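Local coordinates for protein ElaA (Pseudomonas aeruginosa, PDB 1XEB) that probably acts as an N-acyltransferase of the GNAT superfamily, passing an acyl group from acyl-CoA to an amine, at residues 4-9 and 53-58; 74-79 and 106-111. One frame throughout, in Å; residues are numbered along the deposited sequence.

Interaction 1. Residues 4-9 and 53-58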
ATOM      1  N   ASP A   4       4.442 -10.830  12.691  1.00 42.68           N
ATOM      2  CA  ASP A   4       4.395 -11.921  11.734  1.00 43.42           C
ATOM      3  C   ASP A   4       3.950 -11.351  10.397  1.00 42.35           C
ATOM      4  O   ASP A   4       2.782 -10.985  10.217  1.00 42.78           O
ATOM      5  CB  ASP A   4       3.422 -13.012  12.177  1.00 45.95           C
ATOM      6  CG  ASP A   4       4.023 -13.938  13.218  1.00 48.51           C
ATOM      7  OD1 ASP A   4       5.087 -14.541  12.938  1.00 49.59           O
ATOM      8  OD2 ASP A   4       3.429 -14.067  14.314  1.00 50.01           O
ATOM      9  N   TRP A   5       4.890 -11.273   9.465  1.00 40.06           N
ATOM     10  CA  TRP A   5       4.605 -10.743   8.147  1.00 39.23           C
ATOM     11  C   TRP A   5       4.110 -11.785   7.161  1.00 39.32           C
ATOM     12  O   TRP A   5       4.537 -12.942   7.171  1.00 38.05           O
ATOM     13  CB  TRP A   5       5.838 -10.055   7.576  1.00 38.33           C
ATOM     14  CG  TRP A   5       6.169  -8.808   8.289  1.00 38.73           C
ATOM     15  CD1 TRP A   5       6.955  -8.676   9.399  1.00 39.31           C
ATOM     16  CD2 TRP A   5       5.731  -7.496   7.945  1.00 36.84           C
ATOM     17  NE1 TRP A   5       7.040  -7.352   9.763  1.00 38.43           N
ATOM     18  CE2 TRP A   5       6.296  -6.607   8.884  1.00 37.76           C
ATOM     19  CE3 TRP A   5       4.917  -6.980   6.934  1.00 36.22           C
ATOM     20  CZ2 TRP A   5       6.075  -5.230   8.836  1.00 37.79           C
ATOM     21  CZ3 TRP A   5       4.695  -5.610   6.886  1.00 35.70           C
ATOM     22  CH2 TRP A   5       5.272  -4.751   7.829  1.00 36.70           C
ATOM     23  N   THR A   6       3.204 -11.356   6.294  1.00 39.44           N
ATOM     24  CA  THR A   6       2.655 -12.243   5.283  1.00 40.20           C
ATOM     25  C   THR A   6       2.299 -11.485   4.002  1.00 39.08           C
ATOM     26  O   THR A   6       1.776 -10.366   4.043  1.00 39.29           O
ATOM     27  CB  THR A   6       1.408 -12.988   5.826  1.00 40.41           C
ATOM     28  OG1 THR A   6       0.708 -13.582   4.735  1.00 45.03           O
ATOM     29  CG2 THR A   6       0.477 -12.043   6.563  1.00 41.55           C
ATOM     30  N   CYS A   7       2.621 -12.080   2.861  1.00 37.73           N
ATOM     31  CA  CYS A   7       2.310 -11.462   1.576  1.00 35.15           C
ATOM     32  C   CYS A   7       1.573 -12.487   0.747  1.00 33.90           C
ATOM     33  O   CYS A   7       2.182 -13.384   0.173  1.00 33.06           O
ATOM     34  CB  CYS A   7       3.568 -11.032   0.835  1.00 33.05           C
ATOM     35  SG  CYS A   7       3.141 -10.135  -0.672  1.00 33.55           S
ATOM     36  N   LYS A   8       0.261 -12.336   0.672  1.00 32.34           N
ATOM     37  CA  LYS A   8      -0.546 -13.291  -0.044  1.00 32.43           C
ATOM     38  C   LYS A   8      -1.220 -12.782  -1.302  1.00 31.60           C
ATOM     39  O   LYS A   8      -1.534 -11.595  -1.444  1.00 32.21           O
ATOM     40  CB  LYS A   8      -1.623 -13.851   0.897  1.00 34.35           C
ATOM     41  CG  LYS A   8      -1.076 -14.517   2.157  1.00 38.44           C
ATOM     42  CD  LYS A   8      -2.187 -14.940   3.147  1.00 39.26           C
ATOM     43  CE  LYS A   8      -3.064 -16.065   2.607  1.00 38.73           C
ATOM     44  NZ  LYS A   8      -4.057 -16.565   3.621  1.00 38.39           N
ATOM     45  N   HIS A   9      -1.443 -13.718  -2.211  1.00 30.61           N
ATOM     46  CA  HIS A   9      -2.144 -13.458  -3.454  1.00 29.94           C
ATOM     47  C   HIS A   9      -3.590 -13.339  -2.968  1.00 31.09           C
ATOM     48  O   HIS A   9      -3.980 -14.015  -2.009  1.00 30.68           O
ATOM     49  CB  HIS A   9      -1.981 -14.665  -4.379  1.00 28.20           C
ATOM     50  CG  HIS A   9      -2.568 -14.478  -5.737  1.00 27.72           C
ATOM     51  ND1 HIS A   9      -3.925 -14.429  -5.960  1.00 28.15           N
ATOM     52  CD2 HIS A   9      -1.981 -14.350  -6.951  1.00 28.78           C
ATOM     53  CE1 HIS A   9      -4.151 -14.281  -7.254  1.00 28.69           C
ATOM     54  NE2 HIS A   9      -2.988 -14.231  -7.877  1.00 27.88           N
HETATM   55  N   MSE A  53       0.727  -8.015   4.846  1.00 27.80           N
HETATM   56  CA  MSE A  53       0.159  -7.807   6.167  1.00 29.05           C
HETATM   57  C   MSE A  53       1.149  -8.116   7.289  1.00 27.85           C
HETATM   58  O   MSE A  53       1.961  -9.030   7.186  1.00 27.32           O
HETATM   59  CB  MSE A  53      -1.080  -8.694   6.341  1.00 30.63           C
HETATM   60  CG  MSE A  53      -2.181  -8.473   5.319  1.00 36.05           C
HETATM   61 SE   MSE A  53      -3.534  -9.899   5.313  1.00 42.83          SE
HETATM   62  CE  MSE A  53      -4.599  -9.292   6.781  1.00 41.62           C
ATOM     63  N   ALA A  54       1.074  -7.326   8.353  1.00 28.78           N
ATOM     64  CA  ALA A  54       1.910  -7.513   9.530  1.00 30.47           C
ATOM     65  C   ALA A  54       0.928  -7.673  10.690  1.00 31.15           C
ATOM     66  O   ALA A  54       0.122  -6.779  10.968  1.00 28.98           O
ATOM     67  CB  ALA A  54       2.812  -6.308   9.746  1.00 27.13           C
ATOM     68  N   TRP A  55       0.991  -8.835  11.340  1.00 33.60           N
ATOM     69  CA  TRP A  55       0.113  -9.160  12.463  1.00 36.84           C
ATOM     70  C   TRP A  55       0.808  -9.258  13.828  1.00 39.76           C
ATOM     71  O   TRP A  55       2.003  -9.542  13.913  1.00 40.88           O
ATOM     72  CB  TRP A  55      -0.580 -10.488  12.194  1.00 33.80           C
ATOM     73  CG  TRP A  55      -1.569 -10.462  11.096  1.00 32.46           C
ATOM     74  CD1 TRP A  55      -1.316 -10.472   9.760  1.00 31.97           C
ATOM     75  CD2 TRP A  55      -2.993 -10.493  11.240  1.00 32.82           C
ATOM     76  NE1 TRP A  55      -2.498 -10.517   9.056  1.00 32.88           N
ATOM     77  CE2 TRP A  55      -3.542 -10.530   9.943  1.00 32.92           C
ATOM     78  CE3 TRP A  55      -3.858 -10.496  12.342  1.00 32.09           C
ATOM     79  CZ2 TRP A  55      -4.919 -10.570   9.718  1.00 34.40           C
ATOM     80  CZ3 TRP A  55      -5.228 -10.536  12.116  1.00 31.58           C
ATOM     81  CH2 TRP A  55      -5.745 -10.573  10.819  1.00 31.33           C
ATOM     82  N   ARG A  56       0.039  -9.029  14.892  1.00 43.04           N
ATOM     83  CA  ARG A  56       0.534  -9.135  16.262  1.00 44.90           C
ATOM     84  C   ARG A  56      -0.647  -9.393  17.192  1.00 46.49           C
ATOM     85  O   ARG A  56      -1.525  -8.537  17.354  1.00 46.26           O
ATOM     86  CB  ARG A  56       1.249  -7.860  16.709  1.00 48.21           C
ATOM     87  CG  ARG A  56       2.096  -8.037  17.982  1.00 51.14           C
ATOM     88  CD  ARG A  56       2.431  -6.702  18.645  1.00 54.12           C
ATOM     89  NE  ARG A  56       1.239  -6.048  19.196  1.00 58.15           N
ATOM     90  CZ  ARG A  56       1.187  -4.780  19.602  1.00 58.70           C
ATOM     91  NH1 ARG A  56       0.058  -4.281  20.088  1.00 58.97           N
ATOM     92  NH2 ARG A  56       2.260  -4.006  19.517  1.00 60.49           N
ATOM     93  N   ASP A  57      -0.670 -10.584  17.784  1.00 47.04           N
ATOM     94  CA  ASP A  57      -1.719 -10.972  18.724  1.00 47.55           C
ATOM     95  C   ASP A  57      -3.139 -10.789  18.183  1.00 45.67           C
ATOM     96  O   ASP A  57      -3.962 -10.123  18.808  1.00 45.69           O
ATOM     97  CB  ASP A  57      -1.564 -10.182  20.038  1.00 51.39           C
ATOM     98  CG  ASP A  57      -0.218 -10.436  20.732  1.00 55.66           C
ATOM     99  OD1 ASP A  57       0.125 -11.621  20.962  1.00 58.33           O
ATOM    100  OD2 ASP A  57       0.495  -9.455  21.055  1.00 57.03           O
ATOM    101  N   GLY A  58      -3.421 -11.376  17.025  1.00 43.31           N
ATOM    102  CA  GLY A  58      -4.754 -11.267  16.453  1.00 42.08           C
ATOM    103  C   GLY A  58      -5.123  -9.935  15.809  1.00 39.62           C
ATOM    104  O   GLY A  58      -6.178  -9.816  15.186  1.00 39.35           O
TER

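Interaction 2. Residues 74-79 and 106-111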
ATOM      1  N   GLY A  74       2.170  -1.883 -17.251  1.00 26.06           N
ATOM      2  CA  GLY A  74       3.584  -2.160 -17.026  1.00 26.93           C
ATOM      3  C   GLY A  74       4.303  -1.599 -15.813  1.00 26.73           C
ATOM      4  O   GLY A  74       5.521  -1.408 -15.851  1.00 28.11           O
ATOM      5  N   GLN A  75       3.571  -1.337 -14.737  1.00 26.43           N
ATOM      6  CA  GLN A  75       4.168  -0.823 -13.510  1.00 24.20           C
ATOM      7  C   GLN A  75       3.507  -1.569 -12.336  1.00 24.79           C
ATOM      8  O   GLN A  75       2.303  -1.835 -12.389  1.00 24.84           O
ATOM      9  CB  GLN A  75       3.894   0.683 -13.354  1.00 24.36           C
ATOM     10  CG  GLN A  75       4.098   1.561 -14.602  1.00 21.38           C
ATOM     11  CD  GLN A  75       4.104   3.075 -14.276  1.00 24.65           C
ATOM     12  OE1 GLN A  75       5.176   3.681 -14.057  1.00 23.37           O
ATOM     13  NE2 GLN A  75       2.913   3.684 -14.232  1.00 18.14           N
ATOM     14  N   VAL A  76       4.270  -1.949 -11.308  1.00 20.98           N
ATOM     15  CA  VAL A  76       3.632  -2.593 -10.167  1.00 21.80           C
ATOM     16  C   VAL A  76       3.159  -1.392  -9.353  1.00 20.58           C
ATOM     17  O   VAL A  76       3.919  -0.456  -9.148  1.00 20.07           O
ATOM     18  CB  VAL A  76       4.606  -3.475  -9.295  1.00 22.18           C
ATOM     19  CG1 VAL A  76       5.556  -4.274 -10.180  1.00 16.67           C
ATOM     20  CG2 VAL A  76       5.364  -2.629  -8.311  1.00 26.75           C
ATOM     21  N   VAL A  77       1.901  -1.393  -8.929  1.00 20.88           N
ATOM     22  CA  VAL A  77       1.376  -0.268  -8.170  1.00 20.81           C
ATOM     23  C   VAL A  77       1.243  -0.580  -6.690  1.00 22.20           C
ATOM     24  O   VAL A  77       0.591  -1.550  -6.301  1.00 22.92           O
ATOM     25  CB  VAL A  77      -0.005   0.192  -8.718  1.00 21.80           C
ATOM     26  CG1 VAL A  77      -0.554   1.355  -7.884  1.00 19.91           C
ATOM     27  CG2 VAL A  77       0.131   0.624 -10.164  1.00 16.63           C
ATOM     28  N   ILE A  78       1.880   0.255  -5.874  1.00 22.01           N
ATOM     29  CA  ILE A  78       1.853   0.124  -4.416  1.00 21.22           C
ATOM     30  C   ILE A  78       0.844   1.152  -3.908  1.00 20.21           C
ATOM     31  O   ILE A  78       0.899   2.304  -4.297  1.00 23.35           O
ATOM     32  CB  ILE A  78       3.250   0.423  -3.830  1.00 20.54           C
ATOM     33  CG1 ILE A  78       4.118  -0.815  -3.913  1.00 21.15           C
ATOM     34  CG2 ILE A  78       3.146   0.906  -2.406  1.00 24.86           C
ATOM     35  CD1 ILE A  78       5.559  -0.526  -3.578  1.00 25.28           C
ATOM     36  N   GLY A  79      -0.075   0.739  -3.045  1.00 19.85           N
ATOM     37  CA  GLY A  79      -1.063   1.666  -2.536  1.00 19.34           C
ATOM     38  C   GLY A  79      -1.665   1.194  -1.226  1.00 20.71           C
ATOM     39  O   GLY A  79      -1.265   0.156  -0.693  1.00 21.59           O
ATOM     40  N   ARG A 106      10.440  -9.956  -6.146  1.00 32.92           N
ATOM     41  CA  ARG A 106      10.193 -11.390  -6.180  1.00 32.40           C
ATOM     42  C   ARG A 106       9.115 -11.747  -7.200  1.00 31.71           C
ATOM     43  O   ARG A 106       9.298 -12.649  -8.009  1.00 32.34           O
ATOM     44  CB  ARG A 106       9.754 -11.856  -4.789  1.00 35.30           C
ATOM     45  CG  ARG A 106       9.758 -13.362  -4.556  1.00 36.62           C
ATOM     46  CD  ARG A 106       9.190 -13.690  -3.174  1.00 37.62           C
ATOM     47  NE  ARG A 106       7.736 -13.840  -3.196  1.00 39.83           N
ATOM     48  CZ  ARG A 106       6.885 -13.130  -2.460  1.00 40.48           C
ATOM     49  NH1 ARG A 106       7.325 -12.191  -1.620  1.00 42.40           N
ATOM     50  NH2 ARG A 106       5.584 -13.366  -2.563  1.00 38.67           N
ATOM     51  N   LEU A 107       8.000 -11.019  -7.171  1.00 31.00           N
ATOM     52  CA  LEU A 107       6.866 -11.285  -8.070  1.00 29.26           C
ATOM     53  C   LEU A 107       6.996 -10.779  -9.504  1.00 29.28           C
ATOM     54  O   LEU A 107       6.675 -11.486 -10.452  1.00 28.59           O
ATOM     55  CB  LEU A 107       5.574 -10.713  -7.462  1.00 28.56           C
ATOM     56  CG  LEU A 107       5.105 -11.287  -6.105  1.00 28.18           C
ATOM     57  CD1 LEU A 107       3.962 -10.462  -5.550  1.00 25.36           C
ATOM     58  CD2 LEU A 107       4.674 -12.747  -6.285  1.00 27.14           C
ATOM     59  N   TRP A 108       7.477  -9.557  -9.666  1.00 29.60           N
ATOM     60  CA  TRP A 108       7.590  -8.973 -10.989  1.00 29.92           C
ATOM     61  C   TRP A 108       8.982  -8.398 -11.237  1.00 31.75           C
ATOM     62  O   TRP A 108       9.136  -7.228 -11.610  1.00 30.51           O
ATOM     63  CB  TRP A 108       6.520  -7.896 -11.114  1.00 26.83           C
ATOM     64  CG  TRP A 108       5.138  -8.414 -10.790  1.00 28.05           C
ATOM     65  CD1 TRP A 108       4.349  -9.195 -11.589  1.00 28.50           C
ATOM     66  CD2 TRP A 108       4.367  -8.153  -9.603  1.00 26.24           C
ATOM     67  NE1 TRP A 108       3.137  -9.426 -10.980  1.00 29.34           N
ATOM     68  CE2 TRP A 108       3.122  -8.801  -9.762  1.00 27.20           C
ATOM     69  CE3 TRP A 108       4.607  -7.432  -8.426  1.00 26.76           C
ATOM     70  CZ2 TRP A 108       2.115  -8.751  -8.784  1.00 26.72           C
ATOM     71  CZ3 TRP A 108       3.604  -7.377  -7.452  1.00 26.83           C
ATOM     72  CH2 TRP A 108       2.373  -8.036  -7.640  1.00 26.50           C
ATOM     73  N   LEU A 109       9.989  -9.240 -11.022  1.00 34.48           N
ATOM     74  CA  LEU A 109      11.381  -8.857 -11.194  1.00 36.38           C
ATOM     75  C   LEU A 109      11.586  -7.833 -12.303  1.00 37.27           C
ATOM     76  O   LEU A 109      11.017  -7.951 -13.393  1.00 37.19           O
ATOM     77  CB  LEU A 109      12.233 -10.091 -11.481  1.00 38.05           C
ATOM     78  CG  LEU A 109      13.719  -9.781 -11.703  1.00 40.99           C
ATOM     79  CD1 LEU A 109      14.319  -9.206 -10.426  1.00 38.81           C
ATOM     80  CD2 LEU A 109      14.456 -11.051 -12.115  1.00 41.45           C
ATOM     81  N   ASP A 110      12.389  -6.815 -12.004  1.00 36.88           N
ATOM     82  CA  ASP A 110      12.707  -5.756 -12.956  1.00 36.79           C
ATOM     83  C   ASP A 110      11.536  -4.942 -13.482  1.00 36.08           C
ATOM     84  O   ASP A 110      11.651  -4.308 -14.534  1.00 37.04           O
ATOM     85  CB  ASP A 110      13.491  -6.326 -14.141  1.00 40.06           C
ATOM     86  CG  ASP A 110      14.892  -6.764 -13.756  1.00 42.06           C
ATOM     87  OD1 ASP A 110      15.578  -7.371 -14.607  1.00 46.32           O
ATOM     88  OD2 ASP A 110      15.310  -6.503 -12.606  1.00 43.58           O
ATOM     89  N   THR A 111      10.411  -4.961 -12.776  1.00 33.30           N
ATOM     90  CA  THR A 111       9.267  -4.160 -13.194  1.00 30.26           C
ATOM     91  C   THR A 111       9.275  -2.926 -12.304  1.00 29.56           C
ATOM     92  O   THR A 111       9.294  -3.043 -11.077  1.00 29.72           O
ATOM     93  CB  THR A 111       7.947  -4.903 -12.982  1.00 29.85           C
ATOM     94  OG1 THR A 111       7.993  -6.160 -13.668  1.00 30.87           O
ATOM     95  CG2 THR A 111       6.785  -4.073 -13.500  1.00 25.05           C
TER

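Interaction 1. Residues 4-9 and 53-58
Asp-4 with Trp-55 and Thr-6 with Met-53 are the two hydrogen-bonded pairs that tie strand 4-9 antiparallel to the end of strand 50-56, by four backbone bonds. Asp-4 N gives a nearly straight bond to Trp-55 O, 3.0 Å away, and Trp-55 N returns one to Asp-4 O. The shortest of the four runs from Met-53 N to Thr-6 O at 2.7 Å. Between the two pairs lies the non-hydrogen-bonded pair Trp-5 and Ala-54, where Trp-5 CA makes a CA-H...O contact of 3.3 Å with Met-53 O.

The clearest side-chain contact is a CH-pi interaction. With CG anti to its carbonyl carbon (chi1 -69°), Trp-5 spreads its ring over its cross-strand neighbour, and Ala-54 CB sits 3.3 Å from the centroid of the six-membered ring, 3° off the normal. Helix 92-108 packs against the same tryptophan through Leu-92, Gln-95 and Leu-96, and Arg-99 adds a cation-pi contact.

On the other face of the sheet, Thr-6 and Met-53, a selenomethionine, run side by side, Thr-6 CG2 lying 3.7 Å from Met-53 CB. The same methyl reaches Trp-55 CD1 at 4.0 Å. Helix 15-32 packs on Met-53 and Trp-55, so helices flank both faces of this antiparallel pair, as in the N-terminal half of the GNAT fold, where the first strands of the sheet lie between helices.

Interaction 2. Residues 74-79 and 106-111
The indole of Trp-108 has a methyl of Val-76 beside it, CG1 standing 3.7 Å from CE3 and approaching obliquely. One face of the ring carries CB of its chain neighbour Leu-107, 3.5 Å above the plane and nearer the ring's margin than its middle. Asp-68 and Pro-69, from the loop after strand 59-67, also touch the tryptophan.

The setting is a beta-alpha-beta unit of the GNAT fold: strand 76-83, helix 92-108 and strand 113-118, the two strands being parallel neighbours in the sheet. The contact lies where the chain leaves the helix to enter the second strand, beside the start of the first. No hydrogen bond crosses between residues 74-79 and 106-111, so apolar packing joins them.

Val-76 is the centre of that packing. Its CG1, anti to the carbonyl carbon (chi1 -41°), reaches both Trp-108 and Thr-111, with the methyl CG2 of Thr-111 at 3.5 Å. Ala-104 of the helix and Val-113 of the following strand add to the surroundings of this buried valine. Thr-111 CG2 also approaches the backbone at Gly-74 O, 3.8 Å away, and Pro-69 touches the same threonine.

Residues 108-111 form a type II beta turn whose backbone bond, from Thr-111 N to Trp-108 O, is weak. The threonine divides its two branches between tasks: the methyl, anti to the backbone N, serves the apolar contact, while the hydroxyl turns back to its own turn. There Thr-111 OG1 donates to Trp-108 O at 2.6 Å, from above the carbonyl plane and 41° out of it.

Both contacts reach the same mixed sheet, with centres about 20 Å apart, and they show how chemistry follows place in a fold. Interaction 1 is partly buried and joins two neighbouring strands, so backbone hydrogen bonding dominates and side chains pack on both faces. Interaction 2 is a surface contact built round one buried valine; it sets a strand's start against a helix end and turn, and relies on methyl and ring carbons with no hydrogen bond across. It buries 185 Å² against 327 Å² for interaction 1. Helix 92-108 serves both: its earlier residues pack on interaction 1, whereas its C-terminal end supplies part of interaction 2.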